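PDB 3MIZ: putative transcriptional regulator protein, LacI family from Rhizobium etli, which probably acts as a LacI-family transcriptional repressor that binds cis-regulatory DNA through a DNA-binding head absent from this fragment. Local coordinates for residues T237-L242 with L246-L251; F232-T237 with K283-S288; L221-P224 with S228-G231; I201-D206 with I210-A215; Q117-L122 with L150-R155. All coordinates share one frame; numbering follows the deposited sequence.

From the N terminus, contact 5 comes first, pairing helix 115-127 with helix 144-160 across 27 intervening residues. Contact 4 then folds helix 206-217 back on strand 200-203, and contact 3 ties helix 223-226 to strand 228-230, the neighbour of 200-203 in the same sheet. These three close in series. Contact 2 opens next at 232-237 and closes only at 283-288; contact 1, with 246-251, lies wholly within that span and shares Thr237 with it. No two loops cross. Strands 248-250 and 277-285 join contacts 1 and 2 in a second sheet, while Asp206 of contact 4 reaches Phe235 and Thr248, and Leu122 of contact 5 packs on Leu284.

Contact 1: residues T237-L242 with L246-L251; sequences TVTMAL and LTTAAL
At Thr239 the first torsion (chi1 63°) sets CG2 beside the backbone N, from where the methyl faces segment 246-251; Leu246 answers with CG anti to its backbone N (chi1 -172°), which carries its CD2 branch toward that methyl. The two side chains cross at about a right angle, with Thr239 CG2 4.1 Å from Leu246 CD2. The same threonine methyl also meets a second one: Thr239 CG2 lies 4.2 Å from Thr248 CG2, again with the side chains roughly perpendicular. Leu242 approaches Leu246 differently, side by side and pointing the same way, with its CD1 4.0 Å from Leu246 CD2. Leu246 CD2 is therefore shared between a leucine and a threonine.

Strand 248-250 is an edge of the small mixed sheet with 110-113 and 277-285, consistent with the crossover region that joins the two lobes in LacI-type cores, and the contact brings the chain from short helix 236-239 into that strand. The return is helped by one backbone bond, Leu246 N to Thr239 O, nearly straight at 168° but weak at 3.4 Å. Between helix 236-239 and this return the chain turns, with Val238 O accepting from Ala241 N at 2.8 Å and from Leu242 N at 3.1 Å.

The hydroxyl of Thr248 has its partner outside the two segments, OG1 bonding Asp206 OD1. Tyr213 also packs on both leucines, and Ile210 of the second subunit touches Ala241 and Leu242.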
# COMPACT_ATOMS: atom_id res chain seq x y z
N THR A 237 -6.16 -0.06 -4.74
CA THR A 237 -5.70 1.32 -4.79
C THR A 237 -5.57 1.79 -6.25
O THR A 237 -5.90 2.93 -6.60
CB THR A 237 -4.34 1.46 -4.08
OG1 THR A 237 -4.51 1.18 -2.68
CG2 THR A 237 -3.77 2.85 -4.26
N VAL A 238 -5.10 0.89 -7.10
CA VAL A 238 -4.91 1.20 -8.50
C VAL A 238 -6.08 0.85 -9.42
O VAL A 238 -6.60 1.72 -10.11
CB VAL A 238 -3.65 0.48 -9.02
CG1 VAL A 238 -3.45 0.76 -10.51
CG2 VAL A 238 -2.44 0.92 -8.21
N THR A 239 -6.50 -0.41 -9.42
CA THR A 239 -7.56 -0.84 -10.33
C THR A 239 -8.80 0.03 -10.39
O THR A 239 -9.38 0.22 -11.47
CB THR A 239 -7.98 -2.31 -10.07
OG1 THR A 239 -8.52 -2.43 -8.75
CG2 THR A 239 -6.76 -3.21 -10.21
N MSE A 240 -9.21 0.58 -9.25
CA MSE A 240 -10.39 1.43 -9.19
C MSE A 240 -10.08 2.92 -9.30
O MSE A 240 -10.99 3.76 -9.21
CB MSE A 240 -11.15 1.15 -7.90
CG MSE A 240 -11.75 -0.24 -7.86
SE MSE A 240 -12.75 -0.52 -6.26
CE MSE A 240 -14.48 0.11 -6.89
N ALA A 241 -8.81 3.25 -9.50
CA ALA A 241 -8.39 4.64 -9.67
C ALA A 241 -8.31 4.90 -11.17
O ALA A 241 -8.75 5.93 -11.66
CB ALA A 241 -7.02 4.86 -9.02
N LEU A 242 -7.74 3.94 -11.89
CA LEU A 242 -7.62 4.07 -13.33
C LEU A 242 -9.00 4.06 -13.97
O LEU A 242 -9.91 3.36 -13.51
CB LEU A 242 -6.78 2.93 -13.91
CG LEU A 242 -5.37 2.75 -13.33
CD1 LEU A 242 -4.73 1.50 -13.92
CD2 LEU A 242 -4.53 3.99 -13.63
N LEU A 246 -9.71 -1.07 -14.58
CA LEU A 246 -8.78 -2.10 -15.06
C LEU A 246 -9.20 -3.56 -14.91
O LEU A 246 -9.47 -4.04 -13.80
CB LEU A 246 -7.43 -1.91 -14.36
CG LEU A 246 -6.25 -2.75 -14.84
CD1 LEU A 246 -5.87 -2.38 -16.27
CD2 LEU A 246 -5.07 -2.51 -13.91
N THR A 247 -9.24 -4.27 -16.03
CA THR A 247 -9.57 -5.69 -16.02
C THR A 247 -8.28 -6.38 -15.56
O THR A 247 -7.21 -6.09 -16.09
CB THR A 247 -9.99 -6.15 -17.41
OG1 THR A 247 -11.28 -5.59 -17.71
CG2 THR A 247 -10.07 -7.67 -17.49
N THR A 248 -8.38 -7.28 -14.60
CA THR A 248 -7.18 -7.90 -14.05
C THR A 248 -7.42 -9.30 -13.51
O THR A 248 -8.51 -9.87 -13.67
CB THR A 248 -6.63 -6.98 -12.91
OG1 THR A 248 -5.33 -7.41 -12.49
CG2 THR A 248 -7.58 -7.00 -11.72
N ALA A 249 -6.39 -9.87 -12.89
CA ALA A 249 -6.47 -11.19 -12.27
C ALA A 249 -6.22 -10.90 -10.79
O ALA A 249 -5.17 -10.36 -10.43
CB ALA A 249 -5.39 -12.10 -12.83
N ALA A 250 -7.17 -11.26 -9.95
CA ALA A 250 -7.04 -10.98 -8.53
C ALA A 250 -6.25 -12.03 -7.77
O ALA A 250 -6.58 -13.21 -7.81
CB ALA A 250 -8.41 -10.83 -7.90
N LEU A 251 -5.20 -11.59 -7.09
CA LEU A 251 -4.44 -12.53 -6.27
C LEU A 251 -5.38 -12.72 -5.09
O LEU A 251 -5.87 -11.74 -4.52
CB LEU A 251 -3.12 -11.90 -5.81
CG LEU A 251 -1.97 -11.83 -6.82
CD1 LEU A 251 -0.84 -10.98 -6.22
CD2 LEU A 251 -1.47 -13.24 -7.14

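Contact 2: residues F232-T237 with K283-S288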
# COMPACT_ATOMS: atom_id res chain seq x y z
N PHE A 232 -2.56 -7.20 -13.27
CA PHE A 232 -2.48 -8.40 -12.45
C PHE A 232 -2.34 -8.00 -10.97
O PHE A 232 -1.58 -7.08 -10.65
CB PHE A 232 -1.29 -9.26 -12.87
CG PHE A 232 -1.47 -10.73 -12.57
CD1 PHE A 232 -1.59 -11.18 -11.26
CD2 PHE A 232 -1.53 -11.65 -13.61
CE1 PHE A 232 -1.76 -12.54 -10.98
CE2 PHE A 232 -1.70 -13.02 -13.35
CZ PHE A 232 -1.82 -13.46 -12.03
N ASP A 233 -3.08 -8.71 -10.12
CA ASP A 233 -3.09 -8.56 -8.65
C ASP A 233 -4.43 -8.10 -8.06
O ASP A 233 -4.83 -8.53 -6.99
CB ASP A 233 -2.06 -7.54 -8.17
CG ASP A 233 -0.62 -7.98 -8.36
OD1 ASP A 233 -0.37 -9.10 -8.86
OD2 ASP A 233 0.25 -7.17 -8.01
N ASP A 234 -5.09 -7.20 -8.79
CA ASP A 234 -6.30 -6.50 -8.37
C ASP A 234 -5.95 -5.71 -7.12
O ASP A 234 -6.55 -5.87 -6.05
CB ASP A 234 -7.51 -7.40 -8.08
CG ASP A 234 -8.81 -6.58 -7.95
OD1 ASP A 234 -8.92 -5.53 -8.62
OD2 ASP A 234 -9.73 -6.98 -7.20
N PHE A 235 -4.93 -4.87 -7.27
CA PHE A 235 -4.46 -3.99 -6.21
C PHE A 235 -5.48 -2.86 -6.26
O PHE A 235 -5.38 -1.96 -7.09
CB PHE A 235 -3.05 -3.48 -6.57
CG PHE A 235 -2.47 -2.50 -5.57
CD1 PHE A 235 -2.78 -2.58 -4.22
CD2 PHE A 235 -1.56 -1.54 -6.00
CE1 PHE A 235 -2.19 -1.70 -3.30
CE2 PHE A 235 -0.97 -0.65 -5.09
CZ PHE A 235 -1.29 -0.74 -3.74
N ARG A 236 -6.47 -2.93 -5.37
CA ARG A 236 -7.57 -1.96 -5.30
C ARG A 236 -7.20 -0.48 -5.44
O ARG A 236 -7.85 0.26 -6.17
CB ARG A 236 -8.37 -2.14 -4.01
CG ARG A 236 -8.78 -3.57 -3.69
CD ARG A 236 -7.67 -4.30 -2.93
NE ARG A 236 -8.20 -5.39 -2.10
CZ ARG A 236 -8.72 -6.52 -2.58
NH1 ARG A 236 -8.78 -6.72 -3.89
NH2 ARG A 236 -9.18 -7.44 -1.75
N THR A 237 -6.16 -0.06 -4.74
CA THR A 237 -5.70 1.32 -4.79
C THR A 237 -5.57 1.79 -6.25
O THR A 237 -5.90 2.93 -6.60
CB THR A 237 -4.34 1.46 -4.08
OG1 THR A 237 -4.51 1.18 -2.68
CG2 THR A 237 -3.77 2.85 -4.26
N LYS A 283 -8.80 -15.09 -9.53
CA LYS A 283 -10.05 -14.78 -10.22
C LYS A 283 -9.89 -13.67 -11.26
O LYS A 283 -9.37 -12.61 -10.96
CB LYS A 283 -11.12 -14.36 -9.21
CG LYS A 283 -11.54 -15.47 -8.26
CD LYS A 283 -12.55 -14.96 -7.23
CE LYS A 283 -13.02 -16.07 -6.31
NZ LYS A 283 -13.93 -15.56 -5.25
N LEU A 284 -10.34 -13.93 -12.48
CA LEU A 284 -10.28 -12.91 -13.51
C LEU A 284 -11.38 -11.92 -13.19
O LEU A 284 -12.55 -12.29 -13.07
CB LEU A 284 -10.50 -13.54 -14.89
CG LEU A 284 -10.52 -12.61 -16.11
CD1 LEU A 284 -9.45 -11.55 -15.99
CD2 LEU A 284 -10.31 -13.45 -17.36
N VAL A 285 -11.01 -10.65 -13.01
CA VAL A 285 -11.98 -9.61 -12.69
C VAL A 285 -12.18 -8.78 -13.94
O VAL A 285 -11.33 -7.96 -14.30
CB VAL A 285 -11.47 -8.69 -11.55
CG1 VAL A 285 -12.51 -7.62 -11.23
CG2 VAL A 285 -11.15 -9.53 -10.32
N GLU A 286 -13.31 -8.99 -14.60
CA GLU A 286 -13.60 -8.26 -15.83
C GLU A 286 -14.17 -6.88 -15.56
O GLU A 286 -15.22 -6.74 -14.92
CB GLU A 286 -14.55 -9.07 -16.71
CG GLU A 286 -14.91 -8.38 -18.00
CD GLU A 286 -15.47 -9.33 -19.03
OE1 GLU A 286 -16.18 -10.29 -18.62
OE2 GLU A 286 -15.23 -9.12 -20.23
N ARG A 287 -13.47 -5.87 -16.04
CA ARG A 287 -13.91 -4.49 -15.88
C ARG A 287 -14.09 -3.91 -17.29
O ARG A 287 -14.71 -4.55 -18.12
CB ARG A 287 -12.90 -3.71 -15.02
CG ARG A 287 -12.79 -4.28 -13.58
CD ARG A 287 -12.41 -3.23 -12.53
NE ARG A 287 -12.52 -3.72 -11.15
CZ ARG A 287 -11.56 -4.36 -10.48
NH1 ARG A 287 -10.40 -4.62 -11.05
NH2 ARG A 287 -11.76 -4.75 -9.22
N SER A 288 -13.55 -2.73 -17.59
CA SER A 288 -13.76 -2.17 -18.93
C SER A 288 -12.54 -1.63 -19.68
O SER A 288 -12.69 -0.85 -20.63
CB SER A 288 -14.84 -1.09 -18.87
OG SER A 288 -14.52 -0.11 -17.89
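Asp234 and Arg287 form the tight part of this contact, a salt bridge in which both terminal nitrogens of the arginine close on a single oxygen. NH1 and NH2 of Arg287 each stand 3.0 Å from Asp234 OD1, end-on, with both bonds bent to about 145°. The oxygen lies near the guanidinium plane, but the carboxylate is turned 33° against it: NH2 comes in on the syn side and NH1 from above the carboxylate plane, both from one face. Asp234 CG stands anti to its backbone N (chi1 -167°), which sends the carboxylate across to the arginine. Val285 CG1 packs over one face of the Arg287 guanidinium, 3.4 Å above its centre, and probably limits its rotation.

The other carboxylate oxygen is held more loosely. Asp234 OD2 lies 4.3 Å from Val285 CG2 and makes a longer ion pair, 3.5 Å, to NH1 of Arg236, an exposed residue that is also paired with Asp31. An alanine in place of Asp234 would probably leave Arg287 and Arg236 without the carboxylate that links them, and Arg287 freer to turn.

Thr239 OG1 adds a further bond to Asp234 OD1, and Arg287 NH1 also bonds Leu246 O. The network thus joins the loop leading into helix 236-239 to the loop that leaves strand 277-285, beside Thr248 and Ala250 of neighbouring strand 248-250.

Contact 3: residues L221-P224 with S228-G231; sequences LRIP and SIVG
Ile223, by the short helix 223-226, reaches to Ile229 in strand 228-230. From its CB the chain forks. The CG2 branch stands anti to the backbone N and comes within 4.4 Å of Ile229 CD1. The CG1 branch lies beside the backbone N (chi1 -53°) and borders the ring of Tyr213. A second turn (chi2 -59°) brings the tip, CD1, to the main contact, with Ile223 CD1 3.9 Å from Ile229 CD1 and the two side chains crossing at a slant. Ile229 sends its CD1 toward this meeting from the strand and also packs on Ile212 and Tyr213 of helix 206-217.

The polar half lies at Pro224 and Ser228, whose CA atoms are 4.7 Å apart. Pro224 O and Ser228 OG are too far apart to bond directly, at 4.2 Å, and a water spans them. It donates to Pro224 O at 2.6 Å and is also 2.6 Å from Ser228 OG. That hydroxyl is further bonded to the backbone N of Ala291 near the end of the modelled chain.

The strand is an outer one of the five-stranded sheet, next to 200-203, and the short helix runs straight into it. Methyls meet at the isoleucines and a water sits at the serine, which suggests that the join rests on apolar packing on one side and a water-mediated link on the other.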
# COMPACT_ATOMS: atom_id res chain seq x y z
N LEU A 221 -3.90 7.90 -27.69
CA LEU A 221 -4.64 6.65 -27.81
C LEU A 221 -5.71 6.55 -26.72
O LEU A 221 -5.48 6.95 -25.57
CB LEU A 221 -3.69 5.46 -27.71
CG LEU A 221 -2.65 5.36 -28.83
CD1 LEU A 221 -1.67 4.22 -28.54
CD2 LEU A 221 -3.36 5.12 -30.16
N ARG A 222 -6.88 6.03 -27.08
CA ARG A 222 -7.98 5.84 -26.15
C ARG A 222 -7.86 4.41 -25.66
O ARG A 222 -7.61 3.50 -26.45
CB ARG A 222 -9.32 6.04 -26.86
CG ARG A 222 -9.42 7.37 -27.59
CD ARG A 222 -10.73 7.50 -28.37
NE ARG A 222 -10.79 8.77 -29.09
CZ ARG A 222 -11.85 9.20 -29.78
NH1 ARG A 222 -12.95 8.46 -29.84
NH2 ARG A 222 -11.81 10.37 -30.40
N ILE A 223 -8.04 4.20 -24.36
CA ILE A 223 -7.85 2.86 -23.83
C ILE A 223 -8.62 1.75 -24.55
O ILE A 223 -8.17 1.27 -25.59
CB ILE A 223 -8.09 2.81 -22.31
CG1 ILE A 223 -7.23 3.87 -21.62
CG2 ILE A 223 -7.73 1.43 -21.77
CD1 ILE A 223 -5.73 3.73 -21.85
N PRO A 224 -9.80 1.34 -24.05
CA PRO A 224 -10.41 0.26 -24.83
C PRO A 224 -10.42 0.46 -26.36
O PRO A 224 -9.98 -0.41 -27.10
CB PRO A 224 -11.81 0.15 -24.23
CG PRO A 224 -12.10 1.55 -23.81
CD PRO A 224 -10.80 1.98 -23.18
N SER A 228 -6.23 -2.13 -25.69
CA SER A 228 -6.76 -2.75 -24.48
C SER A 228 -5.60 -2.93 -23.49
O SER A 228 -4.46 -3.13 -23.90
CB SER A 228 -7.36 -4.12 -24.78
OG SER A 228 -8.55 -4.01 -25.57
N ILE A 229 -5.90 -2.84 -22.20
CA ILE A 229 -4.87 -3.01 -21.19
C ILE A 229 -5.42 -3.85 -20.05
O ILE A 229 -6.54 -3.61 -19.60
CB ILE A 229 -4.40 -1.65 -20.63
CG1 ILE A 229 -3.80 -0.80 -21.76
CG2 ILE A 229 -3.36 -1.86 -19.53
CD1 ILE A 229 -3.42 0.61 -21.35
N VAL A 230 -4.67 -4.85 -19.61
CA VAL A 230 -5.09 -5.68 -18.49
C VAL A 230 -3.92 -5.71 -17.50
O VAL A 230 -2.77 -5.51 -17.90
CB VAL A 230 -5.46 -7.14 -18.93
CG1 VAL A 230 -6.66 -7.09 -19.91
CG2 VAL A 230 -4.27 -7.83 -19.59
N GLY A 231 -4.21 -5.89 -16.22
CA GLY A 231 -3.13 -5.91 -15.24
C GLY A 231 -3.07 -7.23 -14.50
O GLY A 231 -3.46 -8.27 -15.04
O HOH W 1 -8.88 -2.62 -27.76

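Contact 4: residues I201-D206 with I210-A215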
# COMPACT_ATOMS: atom_id res chain seq x y z
N ILE A 201 -2.10 -4.76 -24.40
CA ILE A 201 -0.85 -4.81 -23.63
C ILE A 201 -1.17 -5.35 -22.26
O ILE A 201 -2.09 -4.88 -21.58
CB ILE A 201 -0.18 -3.42 -23.47
CG1 ILE A 201 0.35 -2.93 -24.83
CG2 ILE A 201 1.02 -3.52 -22.50
CD1 ILE A 201 0.99 -1.55 -24.79
N MSE A 202 -0.42 -6.37 -21.86
CA MSE A 202 -0.61 -6.98 -20.56
C MSE A 202 0.47 -6.41 -19.68
O MSE A 202 1.65 -6.47 -20.02
CB MSE A 202 -0.48 -8.50 -20.64
CG MSE A 202 -1.61 -9.17 -21.37
SE MSE A 202 -1.48 -11.09 -21.24
CE MSE A 202 -2.05 -11.32 -19.43
N SER A 203 0.05 -5.84 -18.56
CA SER A 203 0.98 -5.24 -17.61
C SER A 203 1.42 -6.28 -16.58
O SER A 203 0.60 -7.06 -16.07
CB SER A 203 0.31 -4.07 -16.90
OG SER A 203 1.20 -3.44 -15.99
N GLY A 204 2.72 -6.29 -16.28
CA GLY A 204 3.26 -7.22 -15.31
C GLY A 204 2.35 -7.28 -14.10
O GLY A 204 2.04 -8.37 -13.61
N ASN A 205 1.93 -6.11 -13.63
CA ASN A 205 0.99 -6.01 -12.51
C ASN A 205 0.21 -4.70 -12.60
O ASN A 205 0.48 -3.86 -13.46
CB ASN A 205 1.70 -6.14 -11.15
CG ASN A 205 2.60 -4.97 -10.82
OD1 ASN A 205 2.62 -3.96 -11.52
ND2 ASN A 205 3.37 -5.11 -9.74
N ASP A 206 -0.77 -4.54 -11.71
CA ASP A 206 -1.61 -3.34 -11.73
C ASP A 206 -0.84 -2.04 -11.51
O ASP A 206 -1.11 -1.05 -12.17
CB ASP A 206 -2.71 -3.45 -10.67
CG ASP A 206 -3.62 -4.65 -10.90
OD1 ASP A 206 -3.78 -5.07 -12.06
OD2 ASP A 206 -4.19 -5.16 -9.91
N ILE A 210 -0.45 1.89 -14.31
CA ILE A 210 -0.59 3.34 -14.21
C ILE A 210 0.27 4.01 -15.28
O ILE A 210 -0.19 4.91 -15.99
CB ILE A 210 -0.15 3.88 -12.83
CG1 ILE A 210 -1.07 3.33 -11.73
CG2 ILE A 210 -0.22 5.41 -12.84
CD1 ILE A 210 -0.54 3.60 -10.32
N GLN A 211 1.52 3.58 -15.40
CA GLN A 211 2.44 4.17 -16.38
C GLN A 211 2.07 3.86 -17.82
O GLN A 211 2.33 4.67 -18.72
CB GLN A 211 3.87 3.70 -16.10
CG GLN A 211 4.40 4.18 -14.76
CD GLN A 211 5.86 3.86 -14.55
OE1 GLN A 211 6.72 4.29 -15.32
NE2 GLN A 211 6.15 3.08 -13.51
N ILE A 212 1.49 2.68 -18.05
CA ILE A 212 1.08 2.27 -19.39
C ILE A 212 -0.16 3.07 -19.83
O ILE A 212 -0.32 3.41 -21.00
CB ILE A 212 0.78 0.75 -19.43
CG1 ILE A 212 2.03 -0.02 -19.00
CG2 ILE A 212 0.39 0.32 -20.85
CD1 ILE A 212 1.84 -1.51 -18.83
N TYR A 213 -1.06 3.37 -18.89
CA TYR A 213 -2.25 4.16 -19.21
C TYR A 213 -1.78 5.54 -19.65
O TYR A 213 -2.25 6.07 -20.66
CB TYR A 213 -3.14 4.33 -17.98
CG TYR A 213 -4.29 3.34 -17.88
CD1 TYR A 213 -4.07 1.97 -17.90
CD2 TYR A 213 -5.60 3.80 -17.72
CE1 TYR A 213 -5.12 1.07 -17.74
CE2 TYR A 213 -6.66 2.91 -17.55
CZ TYR A 213 -6.42 1.55 -17.57
OH TYR A 213 -7.46 0.67 -17.39
N ILE A 214 -0.87 6.12 -18.88
CA ILE A 214 -0.36 7.45 -19.18
C ILE A 214 0.43 7.46 -20.49
O ILE A 214 0.31 8.40 -21.29
CB ILE A 214 0.51 7.98 -18.02
CG1 ILE A 214 -0.35 8.08 -16.74
CG2 ILE A 214 1.10 9.36 -18.36
CD1 ILE A 214 0.36 8.64 -15.55
N ALA A 215 1.22 6.42 -20.71
CA ALA A 215 1.99 6.32 -21.95
C ALA A 215 1.04 6.32 -23.16
O ALA A 215 1.26 7.03 -24.13
CB ALA A 215 2.82 5.04 -21.94
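Ile212 presses its tip onto Ser203: the isoleucine CD1 lies 3.5 Å from Ser203 OG and 3.6 Å from Ser203 CB, a methyl resting against the side of a small polar group. Lower on the same side chain, Ile212 CG2 meets Ile201 CG2 at 4.2 Å, and one helix residue thus spans two strand residues that face it.

In the next shell the hydroxyl's hydrogen is directed to Asn205 O, consistent with a methyl lying beside OG. With OG anti to the backbone N (chi1 -179°), Ser203 donates to Asn205 O at 2.7 Å, approaching the carbonyl at 146° and tilted 20° from its plane. This ties the end of the strand to the turn that follows. An alanine here would probably leave Asn205 O without that donor and the turn less firmly held.

Further out, Asn205 is the N-cap of the helix, its OD1 taking the backbone N of Met208. Asp206 is fixed through OD2, which takes Phe235 N. Ile201 also packs on Met191 and Leu192 of helix 184-192, and Gln211 on Lys243 of the second subunit.

Strand 200-203, the capped turn and helix 206-217 make up the first two elements of a beta-alpha-beta crossover, which continues to the parallel neighbour 228-230, as expected of a periplasmic-binding-protein-like lobe.

Contact 5: residues Q117-L122 with L150-R155; sequences QGARDL and LDAFRR
Ala119 and Ala152 make the apolar core of this helix pair, methyl to methyl, with Ala119 CB 3.6 Å from Ala152 CB. Both side chains point at the opposite helix, and neither has anything beyond CB to hold the backbones apart. Contact with the main chain is close as well: Ala152 CB lies 3.7 Å from Arg120 N and 4.4 Å from Arg120 CB, and the CA atoms of Arg120 and Ala152 are 5.1 Å apart. Only the base of Arg120 takes part, because CG stands anti to its backbone N (chi1 170°) and the rest of the chain leads away from the other helix. Arg120 folds back along its own helix, with the Gln117 CA 3.7 Å above one face of its guanidinium, near the rim.

Helices 115-127 and 144-160 lie next to each other against the five-stranded sheet of the lobe. Leu150 and Phe153 pack on its strands 134-138 and 167-174, the Phe153 ring meeting that of Tyr136, while Leu122 of the first helix meets Met202 and Val230. Phe153 also touches Thr123 of the first helix.

The polar interactions run along helix 115-127. Gln117 NE2 donates to Asp121 OD2 at 2.7 Å, almost straight (167°); the oxygen lies in the amide plane, but the donor stands 37° out of the carboxylate plane. Gln117 OE1 takes Cys282 N from strand 277-285, which anchors the amide at its other end.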
# COMPACT_ATOMS: atom_id res chain seq x y z
N GLN A 117 -1.80 -19.86 -13.66
CA GLN A 117 -3.18 -20.00 -14.09
C GLN A 117 -3.80 -18.63 -14.37
O GLN A 117 -4.48 -18.45 -15.38
CB GLN A 117 -3.99 -20.74 -13.01
CG GLN A 117 -5.50 -20.58 -13.10
CD GLN A 117 -5.99 -19.37 -12.33
OE1 GLN A 117 -5.57 -19.14 -11.20
NE2 GLN A 117 -6.90 -18.60 -12.93
N GLY A 118 -3.55 -17.68 -13.47
CA GLY A 118 -4.09 -16.35 -13.64
C GLY A 118 -3.64 -15.69 -14.93
O GLY A 118 -4.46 -15.12 -15.65
N ALA A 119 -2.35 -15.78 -15.23
CA ALA A 119 -1.81 -15.17 -16.45
C ALA A 119 -2.33 -15.91 -17.67
O ALA A 119 -2.56 -15.31 -18.73
CB ALA A 119 -0.29 -15.19 -16.43
N ARG A 120 -2.51 -17.22 -17.53
CA ARG A 120 -3.03 -18.04 -18.61
C ARG A 120 -4.45 -17.59 -18.96
O ARG A 120 -4.76 -17.36 -20.13
CB ARG A 120 -3.05 -19.52 -18.20
CG ARG A 120 -3.80 -20.44 -19.17
CD ARG A 120 -3.68 -21.92 -18.77
NE ARG A 120 -4.42 -22.30 -17.56
CZ ARG A 120 -3.86 -22.87 -16.49
NH1 ARG A 120 -2.56 -23.13 -16.48
NH2 ARG A 120 -4.60 -23.23 -15.44
N ASP A 121 -5.30 -17.46 -17.95
CA ASP A 121 -6.68 -17.07 -18.19
C ASP A 121 -6.82 -15.65 -18.71
O ASP A 121 -7.72 -15.35 -19.50
CB ASP A 121 -7.49 -17.22 -16.91
CG ASP A 121 -7.70 -18.68 -16.53
OD1 ASP A 121 -7.56 -19.54 -17.42
OD2 ASP A 121 -8.01 -18.95 -15.36
N LEU A 122 -5.92 -14.77 -18.29
CA LEU A 122 -5.94 -13.38 -18.72
C LEU A 122 -5.49 -13.31 -20.18
O LEU A 122 -6.03 -12.53 -20.97
CB LEU A 122 -5.02 -12.56 -17.82
CG LEU A 122 -5.24 -11.06 -17.65
CD1 LEU A 122 -6.71 -10.74 -17.47
CD2 LEU A 122 -4.44 -10.60 -16.44
N LEU A 150 4.91 -14.72 -16.98
CA LEU A 150 5.49 -14.60 -18.31
C LEU A 150 5.52 -15.98 -18.97
O LEU A 150 5.27 -16.11 -20.17
CB LEU A 150 6.90 -14.02 -18.23
CG LEU A 150 7.67 -13.98 -19.56
CD1 LEU A 150 6.95 -13.08 -20.58
CD2 LEU A 150 9.07 -13.46 -19.30
N ASP A 151 5.82 -17.01 -18.18
CA ASP A 151 5.85 -18.37 -18.73
C ASP A 151 4.47 -18.69 -19.29
O ASP A 151 4.34 -19.30 -20.35
CB ASP A 151 6.17 -19.40 -17.65
CG ASP A 151 7.63 -19.37 -17.20
OD1 ASP A 151 8.50 -18.87 -17.95
OD2 ASP A 151 7.89 -19.89 -16.09
N ALA A 152 3.44 -18.28 -18.56
CA ALA A 152 2.05 -18.54 -18.96
C ALA A 152 1.71 -17.80 -20.24
O ALA A 152 1.09 -18.35 -21.14
CB ALA A 152 1.10 -18.13 -17.86
N PHE A 153 2.10 -16.53 -20.31
CA PHE A 153 1.83 -15.72 -21.49
C PHE A 153 2.46 -16.36 -22.72
O PHE A 153 1.82 -16.49 -23.76
CB PHE A 153 2.40 -14.31 -21.28
CG PHE A 153 2.24 -13.41 -22.47
CD1 PHE A 153 0.97 -13.06 -22.93
CD2 PHE A 153 3.36 -12.90 -23.13
CE1 PHE A 153 0.83 -12.21 -24.04
CE2 PHE A 153 3.22 -12.06 -24.23
CZ PHE A 153 1.95 -11.71 -24.68
N ARG A 154 3.72 -16.77 -22.58
CA ARG A 154 4.43 -17.39 -23.69
C ARG A 154 3.78 -18.66 -24.21
O ARG A 154 3.56 -18.79 -25.41
CB ARG A 154 5.88 -17.70 -23.29
CG ARG A 154 6.80 -16.49 -23.21
CD ARG A 154 8.19 -16.93 -22.75
NE ARG A 154 9.09 -15.80 -22.53
CZ ARG A 154 9.62 -15.06 -23.49
NH1 ARG A 154 9.33 -15.31 -24.76
NH2 ARG A 154 10.43 -14.06 -23.19
N ARG A 155 3.47 -19.61 -23.34
CA ARG A 155 2.85 -20.85 -23.80
C ARG A 155 1.39 -20.72 -24.22
O ARG A 155 0.97 -21.35 -25.19
CB ARG A 155 2.94 -21.96 -22.75
CG ARG A 155 2.33 -23.28 -23.26
CD ARG A 155 2.32 -24.37 -22.20
NE ARG A 155 1.55 -25.54 -22.62
CZ ARG A 155 1.88 -26.36 -23.62
NH1 ARG A 155 2.98 -26.14 -24.34
NH2 ARG A 155 1.12 -27.41 -23.89